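Local coordinates for protein putative modification methylase (Thermus thermophilus, PDB 2ZIG) that probably methylates DNA, transferring a methyl group from S-adenosyl-L-methionine to the N4 amino group of cytosine, at residues Asp237-Pro242 with Trp256-Leu261. Residues are numbered along the deposited sequence; the frame is centred on the assembly and turned at random.
Sequences DVVLDP and WGRRAL
R259 N donates to D237 O at 2.7 Å, the first of four backbone hydrogen bonds that join two parallel strands of a beta-alpha-beta crossover, the repeating element of the Rossmann-like fold of S-adenosyl-L-methionine-dependent methyltransferases. The pair is a worked example of a parallel ladder, in which one residue bonds to two on its neighbour: V239 N gives a nearly straight bond (174°) to R259 O and V239 O accepts L261 N, before D241 N bonds to L261 O at 3.0 Å. The neighbouring strand 41-46 bonds V238 and L240, and helix 248-255 makes the crossover. At the C-terminal end D241 OD1 is hydrogen-bonded to T46 OG1 and OD2 to T249 OG1, near the cofactor-binding residues T248 and E264.

On the side of V239 and A260 the ladder is flanked by the R258 chain, V239 CG2 lying 3.7 Å from R258 CB. That chain bends at chi2 (70°); NH1 donates to W256 O at 2.5 Å, the oxygen lying in the guanidinium plane at its edge, and NH2 donates to S233 O. With an alanine in place of R258, the carbonyls of W256 and S233 would probably lose these donors, and a gap would open beside V239 CG2 where CG now packs. On the face of V238, L240, R259 and L261, V238 CG2 approaches the R259 guanidinium obliquely, 3.8 Å from NH1. With chi1 at 179°, V238 sets CG1 against L261 CB and leaves CG2, beside the backbone N, for that approach. Further along, L261 CG meets L240 CD1 at 3.9 Å.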
loop_
_atom_site.group_PDB
_atom_site.type_symbol
_atom_site.label_atom_id
_atom_site.label_comp_id
_atom_site.label_asym_id
_atom_site.label_seq_id
_atom_site.Cartn_x
_atom_site.Cartn_y
_atom_site.Cartn_z
ATOM N N ASP B 237 6.975 23.825 -15.645
ATOM C CA ASP B 237 7.584 23.298 -14.419
ATOM C C ASP B 237 8.743 22.351 -14.721
ATOM O O ASP B 237 8.896 21.873 -15.850
ATOM C CB ASP B 237 6.572 22.515 -13.579
ATOM C CG ASP B 237 5.543 23.395 -12.906
ATOM O OD1 ASP B 237 5.710 24.636 -12.891
ATOM O OD2 ASP B 237 4.564 22.831 -12.373
ATOM N N VAL B 238 9.542 22.075 -13.696
ATOM C CA VAL B 238 10.682 21.173 -13.803
ATOM C C VAL B 238 10.277 19.808 -13.241
ATOM O O VAL B 238 9.862 19.703 -12.083
ATOM C CB VAL B 238 11.898 21.692 -12.991
ATOM C CG1 VAL B 238 13.063 20.710 -13.116
ATOM C CG2 VAL B 238 12.311 23.081 -13.486
ATOM N N VAL B 239 10.391 18.779 -14.071
ATOM C CA VAL B 239 10.048 17.419 -13.672
ATOM C C VAL B 239 11.338 16.622 -13.568
ATOM O O VAL B 239 12.119 16.558 -14.520
ATOM C CB VAL B 239 9.110 16.744 -14.707
ATOM C CG1 VAL B 239 8.840 15.290 -14.307
ATOM C CG2 VAL B 239 7.798 17.512 -14.798
ATOM N N LEU B 240 11.556 16.012 -12.409
ATOM C CA LEU B 240 12.771 15.250 -12.176
ATOM C C LEU B 240 12.578 13.765 -11.931
ATOM O O LEU B 240 11.645 13.361 -11.246
ATOM C CB LEU B 240 13.523 15.831 -10.979
ATOM C CG LEU B 240 14.631 14.936 -10.411
ATOM C CD1 LEU B 240 15.746 14.782 -11.438
ATOM C CD2 LEU B 240 15.169 15.533 -9.138
ATOM N N ASP B 241 13.471 12.960 -12.502
ATOM C CA ASP B 241 13.471 11.516 -12.289
ATOM C C ASP B 241 14.926 11.182 -11.925
ATOM O O ASP B 241 15.809 11.227 -12.781
ATOM C CB ASP B 241 13.071 10.756 -13.562
ATOM C CG ASP B 241 12.907 9.262 -13.322
ATOM O OD1 ASP B 241 13.550 8.736 -12.392
ATOM O OD2 ASP B 241 12.146 8.600 -14.063
ATOM N N PRO B 242 15.191 10.863 -10.648
ATOM C CA PRO B 242 16.519 10.519 -10.121
ATOM C C PRO B 242 17.071 9.185 -10.643
ATOM O O PRO B 242 18.277 8.922 -10.545
ATOM C CB PRO B 242 16.291 10.462 -8.611
ATOM C CG PRO B 242 15.068 11.282 -8.391
ATOM C CD PRO B 242 14.209 10.919 -9.555
ATOM N N TRP B 256 4.860 17.064 -22.875
ATOM C CA TRP B 256 3.802 17.911 -22.329
ATOM C C TRP B 256 4.210 19.314 -21.893
ATOM O O TRP B 256 3.604 19.900 -21.005
ATOM C CB TRP B 256 3.094 17.181 -21.183
ATOM C CG TRP B 256 2.246 16.103 -21.724
ATOM C CD1 TRP B 256 2.635 14.831 -22.036
ATOM C CD2 TRP B 256 0.917 16.250 -22.233
ATOM N NE1 TRP B 256 1.636 14.184 -22.722
ATOM C CE2 TRP B 256 0.572 15.033 -22.859
ATOM C CE3 TRP B 256 -0.013 17.294 -22.225
ATOM C CZ2 TRP B 256 -0.663 14.834 -23.476
ATOM C CZ3 TRP B 256 -1.246 17.095 -22.838
ATOM C CH2 TRP B 256 -1.556 15.874 -23.456
ATOM N N GLY B 257 5.240 19.862 -22.526
ATOM C CA GLY B 257 5.654 21.209 -22.184
ATOM C C GLY B 257 6.250 21.443 -20.804
ATOM O O GLY B 257 6.197 22.562 -20.300
ATOM N N ARG B 258 6.796 20.403 -20.182
ATOM C CA ARG B 258 7.455 20.554 -18.885
ATOM C C ARG B 258 8.951 20.395 -19.142
ATOM O O ARG B 258 9.342 19.749 -20.113
ATOM C CB ARG B 258 7.010 19.476 -17.888
ATOM C CG ARG B 258 5.745 19.802 -17.124
ATOM C CD ARG B 258 4.527 19.778 -18.019
ATOM N NE ARG B 258 3.300 19.828 -17.237
ATOM C CZ ARG B 258 2.085 19.944 -17.762
ATOM N NH1 ARG B 258 1.938 20.028 -19.079
ATOM N NH2 ARG B 258 1.018 19.963 -16.970
ATOM N N ARG B 259 9.780 20.981 -18.283
ATOM C CA ARG B 259 11.234 20.874 -18.428
ATOM C C ARG B 259 11.714 19.565 -17.782
ATOM O O ARG B 259 11.467 19.313 -16.599
ATOM C CB ARG B 259 11.909 22.074 -17.755
ATOM C CG ARG B 259 11.431 23.422 -18.294
ATOM C CD ARG B 259 11.752 24.566 -17.338
ATOM N NE ARG B 259 13.166 24.925 -17.344
ATOM C CZ ARG B 259 13.745 25.710 -16.437
ATOM N NH1 ARG B 259 13.033 26.223 -15.437
ATOM N NH2 ARG B 259 15.039 25.990 -16.536
ATOM N N ALA B 260 12.403 18.739 -18.556
ATOM C CA ALA B 260 12.881 17.469 -18.043
ATOM C C ALA B 260 14.244 17.572 -17.388
ATOM O O ALA B 260 15.154 18.218 -17.905
ATOM C CB ALA B 260 12.926 16.430 -19.161
ATOM N N LEU B 261 14.366 16.926 -16.237
ATOM C CA LEU B 261 15.608 16.877 -15.486
ATOM C C LEU B 261 15.736 15.442 -14.990
ATOM O O LEU B 261 14.785 14.884 -14.435
ATOM C CB LEU B 261 15.565 17.831 -14.289
ATOM C CG LEU B 261 16.846 17.932 -13.456
ATOM C CD1 LEU B 261 17.963 18.434 -14.359
ATOM C CD2 LEU B 261 16.658 18.869 -12.256
#